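Local coordinates for aminofutalosine deaminase (Helicobacter pylori, PDB 7LKK), which catalyses the hydrolytic deamination of aminofutalosine in the menaquinone pathway, using a bound metal ion, and probably deaminates adenosine as well, at residues G258-D261 with Y262-M265; L284-I287 with K288-K292; D50-N53 with L54-Y58. All blocks are in the same frame, centred on the assembly; numbering follows the deposited sequence.

Interaction 1 (G258-D261 with Y262-M265); sequences GAND and YIDM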
loop_
_atom_site.group_PDB
_atom_site.type_symbol
_atom_site.label_atom_id
_atom_site.label_comp_id
_atom_site.label_asym_id
_atom_site.label_seq_id
_atom_site.Cartn_x
_atom_site.Cartn_y
_atom_site.Cartn_z
ATOM N N GLY A 258 -18.582 -25.349 -16.388
ATOM C CA GLY A 258 -18.522 -25.207 -14.950
ATOM C C GLY A 258 -17.099 -25.243 -14.416
ATOM O O GLY A 258 -16.172 -25.747 -15.049
ATOM N N ALA A 259 -16.939 -24.692 -13.213
ATOM C CA ALA A 259 -15.618 -24.640 -12.594
ATOM C C ALA A 259 -15.083 -26.037 -12.306
ATOM O O ALA A 259 -13.879 -26.288 -12.445
ATOM C CB ALA A 259 -15.673 -23.808 -11.313
ATOM N N ASN A 260 -15.961 -26.963 -11.909
ATOM C CA ASN A 260 -15.514 -28.310 -11.565
ATOM C C ASN A 260 -14.906 -29.027 -12.762
ATOM O O ASN A 260 -13.962 -29.807 -12.603
ATOM C CB ASN A 260 -16.677 -29.119 -10.993
ATOM C CG ASN A 260 -17.018 -28.719 -9.571
ATOM O OD1 ASN A 260 -16.399 -27.818 -9.008
ATOM N ND2 ASN A 260 -18.007 -29.383 -8.987
ATOM N N ASP A 261 -15.430 -28.772 -13.964
ATOM C CA ASP A 261 -14.854 -29.362 -15.169
ATOM C C ASP A 261 -13.395 -28.953 -15.336
ATOM O O ASP A 261 -12.553 -29.767 -15.733
ATOM C CB ASP A 261 -15.674 -28.948 -16.390
ATOM C CG ASP A 261 -15.282 -29.704 -17.644
ATOM O OD1 ASP A 261 -14.893 -30.884 -17.534
ATOM O OD2 ASP A 261 -15.370 -29.116 -18.741
ATOM N N TYR A 262 -13.078 -27.695 -15.027
ATOM C CA TYR A 262 -11.699 -27.227 -15.124
ATOM C C TYR A 262 -10.849 -27.779 -13.986
ATOM O O TYR A 262 -9.741 -28.281 -14.213
ATOM C CB TYR A 262 -11.665 -25.699 -15.128
ATOM C CG TYR A 262 -10.312 -25.120 -15.463
ATOM C CD1 TYR A 262 -9.874 -25.048 -16.778
ATOM C CD2 TYR A 262 -9.470 -24.647 -14.463
ATOM C CE1 TYR A 262 -8.637 -24.519 -17.091
ATOM C CE2 TYR A 262 -8.230 -24.118 -14.766
ATOM C CZ TYR A 262 -7.818 -24.055 -16.082
ATOM O OH TYR A 262 -6.585 -23.530 -16.391
ATOM N N ILE A 263 -11.355 -27.688 -12.753
ATOM C CA ILE A 263 -10.596 -28.132 -11.584
ATOM C C ILE A 263 -10.228 -29.606 -11.706
ATOM O O ILE A 263 -9.092 -30.003 -11.416
ATOM C CB ILE A 263 -11.399 -27.865 -10.296
ATOM C CG1 ILE A 263 -11.553 -26.363 -10.052
ATOM C CG2 ILE A 263 -10.744 -28.554 -9.098
ATOM C CD1 ILE A 263 -12.659 -26.024 -9.074
ATOM N N ASP A 264 -11.179 -30.438 -12.141
ATOM C CA ASP A 264 -10.964 -31.881 -12.158
ATOM C C ASP A 264 -9.821 -32.300 -13.074
ATOM O O ASP A 264 -9.247 -33.374 -12.868
ATOM C CB ASP A 264 -12.250 -32.600 -12.568
ATOM C CG ASP A 264 -13.338 -32.488 -11.518
ATOM O OD1 ASP A 264 -13.069 -31.921 -10.436
ATOM O OD2 ASP A 264 -14.465 -32.964 -11.776
ATOM N N MET A 265 -9.476 -31.481 -14.074
ATOM C CA MET A 265 -8.333 -31.795 -14.928
ATOM C C MET A 265 -7.051 -31.952 -14.123
ATOM O O MET A 265 -6.172 -32.734 -14.503
ATOM C CB MET A 265 -8.139 -30.707 -15.983
ATOM C CG MET A 265 -9.176 -30.679 -17.086
ATOM S SD MET A 265 -8.615 -29.643 -18.453
ATOM C CE MET A 265 -8.251 -28.120 -17.582
#

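Interaction 2 (L284-I287 with K288-K292); sequences LKRI and KSQVK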
loop_
_atom_site.group_PDB
_atom_site.type_symbol
_atom_site.label_atom_id
_atom_site.label_comp_id
_atom_site.label_asym_id
_atom_site.label_seq_id
_atom_site.Cartn_x
_atom_site.Cartn_y
_atom_site.Cartn_z
ATOM N N LEU A 284 -13.368 -23.923 -3.939
ATOM C CA LEU A 284 -12.123 -24.067 -3.191
ATOM C C LEU A 284 -12.032 -25.440 -2.535
ATOM O O LEU A 284 -10.959 -26.054 -2.503
ATOM C CB LEU A 284 -12.008 -22.959 -2.145
ATOM C CG LEU A 284 -11.752 -21.542 -2.658
ATOM C CD1 LEU A 284 -11.560 -20.581 -1.491
ATOM C CD2 LEU A 284 -10.546 -21.511 -3.583
ATOM N N LYS A 285 -13.151 -25.934 -2.000
ATOM C CA LYS A 285 -13.160 -27.275 -1.425
ATOM C C LYS A 285 -12.945 -28.334 -2.498
ATOM O O LYS A 285 -12.277 -29.347 -2.255
ATOM C CB LYS A 285 -14.476 -27.517 -0.686
ATOM C CG LYS A 285 -14.587 -26.779 0.638
ATOM C CD LYS A 285 -15.883 -27.130 1.348
ATOM C CE LYS A 285 -15.664 -28.236 2.366
ATOM N NZ LYS A 285 -14.333 -28.113 3.026
ATOM N N ARG A 286 -13.501 -28.114 -3.692
ATOM C CA ARG A 286 -13.267 -29.028 -4.805
ATOM C C ARG A 286 -11.795 -29.046 -5.192
ATOM O O ARG A 286 -11.231 -30.109 -5.470
ATOM C CB ARG A 286 -14.130 -28.628 -6.001
ATOM C CG ARG A 286 -14.087 -29.613 -7.158
ATOM C CD ARG A 286 -15.058 -30.760 -6.938
ATOM N NE ARG A 286 -15.290 -31.529 -8.158
ATOM C CZ ARG A 286 -16.296 -32.381 -8.320
ATOM N NH1 ARG A 286 -17.167 -32.574 -7.340
ATOM N NH2 ARG A 286 -16.433 -33.044 -9.462
ATOM N N ILE A 287 -11.162 -27.872 -5.224
ATOM C CA ILE A 287 -9.732 -27.795 -5.511
ATOM C C ILE A 287 -8.948 -28.611 -4.492
ATOM O O ILE A 287 -8.069 -29.407 -4.847
ATOM C CB ILE A 287 -9.269 -26.327 -5.525
ATOM C CG1 ILE A 287 -9.788 -25.596 -6.763
ATOM C CG2 ILE A 287 -7.760 -26.240 -5.468
ATOM C CD1 ILE A 287 -9.557 -24.100 -6.724
ATOM N N LYS A 288 -9.270 -28.432 -3.209
ATOM C CA LYS A 288 -8.549 -29.124 -2.145
ATOM C C LYS A 288 -8.707 -30.636 -2.255
ATOM O O LYS A 288 -7.725 -31.381 -2.168
ATOM C CB LYS A 288 -9.042 -28.625 -0.786
ATOM C CG LYS A 288 -8.741 -29.557 0.375
ATOM C CD LYS A 288 -7.552 -29.071 1.184
ATOM C CE LYS A 288 -7.503 -29.757 2.540
ATOM N NZ LYS A 288 -6.490 -29.154 3.448
ATOM N N SER A 289 -9.941 -31.109 -2.440
ATOM C CA SER A 289 -10.196 -32.545 -2.429
ATOM C C SER A 289 -9.748 -33.229 -3.715
ATOM O O SER A 289 -9.319 -34.388 -3.674
ATOM C CB SER A 289 -11.682 -32.815 -2.183
ATOM O OG SER A 289 -12.477 -32.304 -3.237
ATOM N N GLN A 290 -9.836 -32.547 -4.857
ATOM C CA GLN A 290 -9.498 -33.171 -6.133
ATOM C C GLN A 290 -8.004 -33.100 -6.443
ATOM O O GLN A 290 -7.407 -34.096 -6.859
ATOM C CB GLN A 290 -10.299 -32.517 -7.264
ATOM C CG GLN A 290 -11.774 -32.892 -7.285
ATOM C CD GLN A 290 -12.001 -34.360 -7.603
ATOM O OE1 GLN A 290 -12.041 -34.755 -8.766
ATOM N NE2 GLN A 290 -12.155 -35.175 -6.565
ATOM N N VAL A 291 -7.385 -31.937 -6.234
ATOM C CA VAL A 291 -5.986 -31.767 -6.621
ATOM C C VAL A 291 -5.049 -32.436 -5.617
ATOM O O VAL A 291 -3.942 -32.850 -5.985
ATOM C CB VAL A 291 -5.674 -30.270 -6.799
ATOM C CG1 VAL A 291 -4.211 -30.046 -7.160
ATOM C CG2 VAL A 291 -6.576 -29.674 -7.867
ATOM N N LYS A 292 -5.469 -32.548 -4.352
ATOM C CA LYS A 292 -4.710 -33.169 -3.264
ATOM C C LYS A 292 -3.526 -32.311 -2.832
ATOM O O LYS A 292 -3.319 -32.096 -1.633
ATOM C CB LYS A 292 -4.208 -34.565 -3.650
ATOM C CG LYS A 292 -5.276 -35.572 -4.030
ATOM C CD LYS A 292 -6.382 -35.680 -3.001
ATOM C CE LYS A 292 -7.311 -36.838 -3.340
ATOM N NZ LYS A 292 -7.842 -36.736 -4.731
#

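Interaction 3 (D50-N53 with L54-Y58); sequences DYHN and LTLKY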
loop_
_atom_site.group_PDB
_atom_site.type_symbol
_atom_site.label_atom_id
_atom_site.label_comp_id
_atom_site.label_asym_id
_atom_site.label_seq_id
_atom_site.Cartn_x
_atom_site.Cartn_y
_atom_site.Cartn_z
ATOM N N ASP A 50 21.074 -20.424 20.450
ATOM C CA ASP A 50 21.517 -19.143 20.986
ATOM C C ASP A 50 22.870 -18.774 20.394
ATOM O O ASP A 50 23.777 -19.608 20.324
ATOM C CB ASP A 50 21.602 -19.211 22.512
ATOM C CG ASP A 50 22.184 -17.952 23.119
ATOM O OD1 ASP A 50 21.476 -16.922 23.148
ATOM O OD2 ASP A 50 23.352 -17.991 23.564
ATOM N N TYR A 51 22.999 -17.519 19.960
ATOM C CA TYR A 51 24.187 -17.125 19.207
ATOM C C TYR A 51 25.449 -17.251 20.050
ATOM O O TYR A 51 26.461 -17.791 19.591
ATOM C CB TYR A 51 24.038 -15.700 18.677
ATOM C CG TYR A 51 25.290 -15.208 17.989
ATOM C CD1 TYR A 51 25.594 -15.607 16.694
ATOM C CD2 TYR A 51 26.174 -14.356 18.636
ATOM C CE1 TYR A 51 26.741 -15.166 16.062
ATOM C CE2 TYR A 51 27.322 -13.909 18.011
ATOM C CZ TYR A 51 27.601 -14.317 16.727
ATOM O OH TYR A 51 28.745 -13.872 16.108
ATOM N N HIS A 52 25.414 -16.739 21.283
ATOM C CA HIS A 52 26.592 -16.812 22.142
ATOM C C HIS A 52 26.997 -18.259 22.397
ATOM O O HIS A 52 28.176 -18.615 22.293
ATOM C CB HIS A 52 26.327 -16.087 23.462
ATOM C CG HIS A 52 27.486 -16.118 24.409
ATOM N ND1 HIS A 52 28.671 -15.462 24.154
ATOM C CD2 HIS A 52 27.646 -16.734 25.604
ATOM C CE1 HIS A 52 29.510 -15.667 25.155
ATOM N NE2 HIS A 52 28.911 -16.437 26.048
ATOM N N ASN A 53 26.022 -19.115 22.719
ATOM C CA ASN A 53 26.316 -20.530 22.920
ATOM C C ASN A 53 26.841 -21.177 21.646
ATOM O O ASN A 53 27.658 -22.104 21.711
ATOM C CB ASN A 53 25.068 -21.263 23.410
ATOM C CG ASN A 53 24.725 -20.928 24.847
ATOM O OD1 ASN A 53 25.502 -20.282 25.549
ATOM N ND2 ASN A 53 23.554 -21.370 25.293
ATOM N N LEU A 54 26.387 -20.704 20.484
ATOM C CA LEU A 54 26.872 -21.242 19.220
ATOM C C LEU A 54 28.340 -20.893 19.000
ATOM O O LEU A 54 29.109 -21.712 18.484
ATOM C CB LEU A 54 26.016 -20.708 18.070
ATOM C CG LEU A 54 25.465 -21.686 17.034
ATOM C CD1 LEU A 54 24.954 -22.958 17.684
ATOM C CD2 LEU A 54 24.361 -21.015 16.222
ATOM N N THR A 55 28.745 -19.681 19.389
ATOM C CA THR A 55 30.136 -19.274 19.217
ATOM C C THR A 55 31.060 -19.999 20.186
ATOM O O THR A 55 32.238 -20.206 19.876
ATOM C CB THR A 55 30.270 -17.763 19.396
ATOM O OG1 THR A 55 29.760 -17.387 20.681
ATOM C CG2 THR A 55 29.498 -17.023 18.308
ATOM N N LEU A 56 30.556 -20.382 21.361
ATOM C CA LEU A 56 31.359 -21.185 22.278
ATOM C C LEU A 56 31.488 -22.619 21.781
ATOM O O LEU A 56 32.564 -23.222 21.875
ATOM C CB LEU A 56 30.742 -21.163 23.676
ATOM C CG LEU A 56 30.569 -19.804 24.354
ATOM C CD1 LEU A 56 29.762 -19.953 25.635
ATOM C CD2 LEU A 56 31.919 -19.163 24.637
ATOM N N LYS A 57 30.399 -23.181 21.249
ATOM C CA LYS A 57 30.431 -24.543 20.734
ATOM C C LYS A 57 31.312 -24.658 19.496
ATOM O O LYS A 57 31.939 -25.702 19.278
ATOM C CB LYS A 57 29.007 -25.010 20.428
ATOM C CG LYS A 57 28.892 -26.446 19.947
ATOM C CD LYS A 57 27.432 -26.852 19.817
ATOM C CE LYS A 57 27.288 -28.301 19.388
ATOM N NZ LYS A 57 25.860 -28.724 19.350
ATOM N N TYR A 58 31.377 -23.606 18.683
ATOM C CA TYR A 58 32.156 -23.592 17.444
ATOM C C TYR A 58 33.053 -22.361 17.428
ATOM O O TYR A 58 32.824 -21.416 16.662
ATOM C CB TYR A 58 31.236 -23.619 16.223
ATOM C CG TYR A 58 30.327 -24.824 16.179
ATOM C CD1 TYR A 58 30.835 -26.087 15.915
ATOM C CD2 TYR A 58 28.963 -24.701 16.409
ATOM C CE1 TYR A 58 30.012 -27.194 15.876
ATOM C CE2 TYR A 58 28.130 -25.804 16.372
ATOM C CZ TYR A 58 28.661 -27.047 16.105
ATOM O OH TYR A 58 27.840 -28.152 16.064
#

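Interaction 1 (G258-D261 with Y262-M265)
A259 and I263 stand one turn apart at the start of the short helix 259-264, and the longer branch of I263 turns back along that step. Its CG1 lies beside its own backbone N (chi1 -67°), which carries the branch over the preceding turn, with CG1 3.3 Å from A259 O. Beyond it, the terminal CD1 makes a loose apolar contact with A259 CB at 4.4 Å. CD1 also grazes N260 OD1 at 4.1 Å, where the two side chains cross obliquely. Alanine suits this place, where a small methyl touches both I263 and F222 of strand 218-222. The helical bond from I263 N to A259 O is 2.9 Å long and close to straight at 170°; Y262 N offers the same oxygen only a weak bond.

D264 repeats the pattern one residue on. Its N donates to N260 O at 2.9 Å, while its carboxylate folds over that carbonyl, bringing CG to 3.0 Å from N260 O. Both groups are acceptors, so their closeness is not itself a bond; the carboxylate finds its charge partner in R286, through a salt bridge. The end of Y262 leads away, its hydroxyl bonding to T220, while M265 CG stays by D261 O at 3.8 Å. Glycine fits the N-cap, G258, whose positive phi of 94° is unfavourable for other residues, and E233 accepts from the first helical N-H, that of A259.

The helix is thus wedged into the amidohydrolase fold: N260, I263 and D264 face helix 281-291, M265 packs on helix 201-213, and A259, Y262 and I263 rest on F222 of strand 218-222. The same strand carries the iron ligand H221, whose side chain is about 7 Å from that of Y262.

Interaction 2 (L284-I287 with K288-K292)
R286 with Q290 and I287 with V291 are neighbours at a spacing of four residues along the last turns of helix 281-291. This helix links strands 269-275 and 294-298 as the crossover of a beta-alpha-beta unit, the repeating element of the TIM-barrel fold to which amidohydrolases belong. Four successive backbone N-H groups, from K288 to V291, bond to the carbonyls of L284 to I287, so the helix is regular up to its end.

The inward face is apolar. The CG2 methyls of I287 and V291 approach to 4.4 Å, and both residues lean on F273 of strand 269-275; branched aliphatic side chains suit a surface that must lie against the barrel wall. On another face R286 and Q290 run side by side in the same direction. Q290 CG comes to 3.9 Å from R286 NE, approaching the guanidinium obliquely, and the flat guanidinium and amide ends are turned 47° apart. A bend at chi2 (83°) brings the arginine chain alongside the glutamine, while the charged end is held by D264. Q290 also sits close over the backbone, its CB 3.1 Å from R286 O.

Lysines suit the solvent side. Two of them reach back to the protein: K288 NZ bonds to the carbonyl of G320, and K292 NZ forms a salt bridge with D268. K292 breaks the helix with a phi of 72°. Its chain curls back over the last turn, and NZ donates in the plane of the S289 carbonyl, 3.0 Å from S289 O.

Interaction 3 (D50-N53 with L54-Y58)
Y51 and T55 form the close-packed flank of helix 51-57. The methyl CG2 of T55 sits over one face of the tyrosine ring in a CH-pi contact, 3.9 Å from the ring centroid and 21° off the normal. Threonine suits the place because its two branches do different work: with OG1 between the backbone N and the carbonyl carbon (chi1 57°), the hydroxyl is turned to the helix backbone and donates to H52 O over a short 2.6 Å. That oxygen is gripped twice, since L56 N also bonds to it at 3.1 Å.

The outer side is looser and open to solvent. H52 and L56 cross there, L56 CG lying over one face of the imidazole near its rim and CD1 reaching NE2 of H52 at 3.6 Å. N53 and K57 are likewise exposed, and the lysine finds E47 as its ionic partner. At the first turn D50 serves as the N-cap: its OD2 accepts from N53 N at 3.0 Å, satisfying an N-H that has no earlier helical carbonyl.

The helix follows directly on edge strand 45-50 and leads towards strand 62-66, the other edge of a four-stranded mixed sheet. Its buried side rests on that sheet, L54 on I18 and V40 of the central strands, Y51 against F65, and both Y51 and T55 on A63 of strand 62-66.

Interactions 1 and 2 lie on two helices of the amidohydrolase fold that touch each other, 259-264 and 281-291; the centres of the two interactions are about 10 Å apart. D264 OD2 and R286 NH2 join them through a 3.0 Å salt bridge, while I263 CD1 packs on I287 CG1 at 3.7 Å, so charge and apolar contact act together. Interaction 1 is the nearer to the iron site and half buried; interaction 2 has one buried flank and a lysine-rich outside. Interaction 3 is a surface contact on a helix that packs against the small four-stranded sheet, about 54 Å from interaction 1 between centres, and relies on a side-chain N-cap, a CH-pi contact and a threonine hydroxyl.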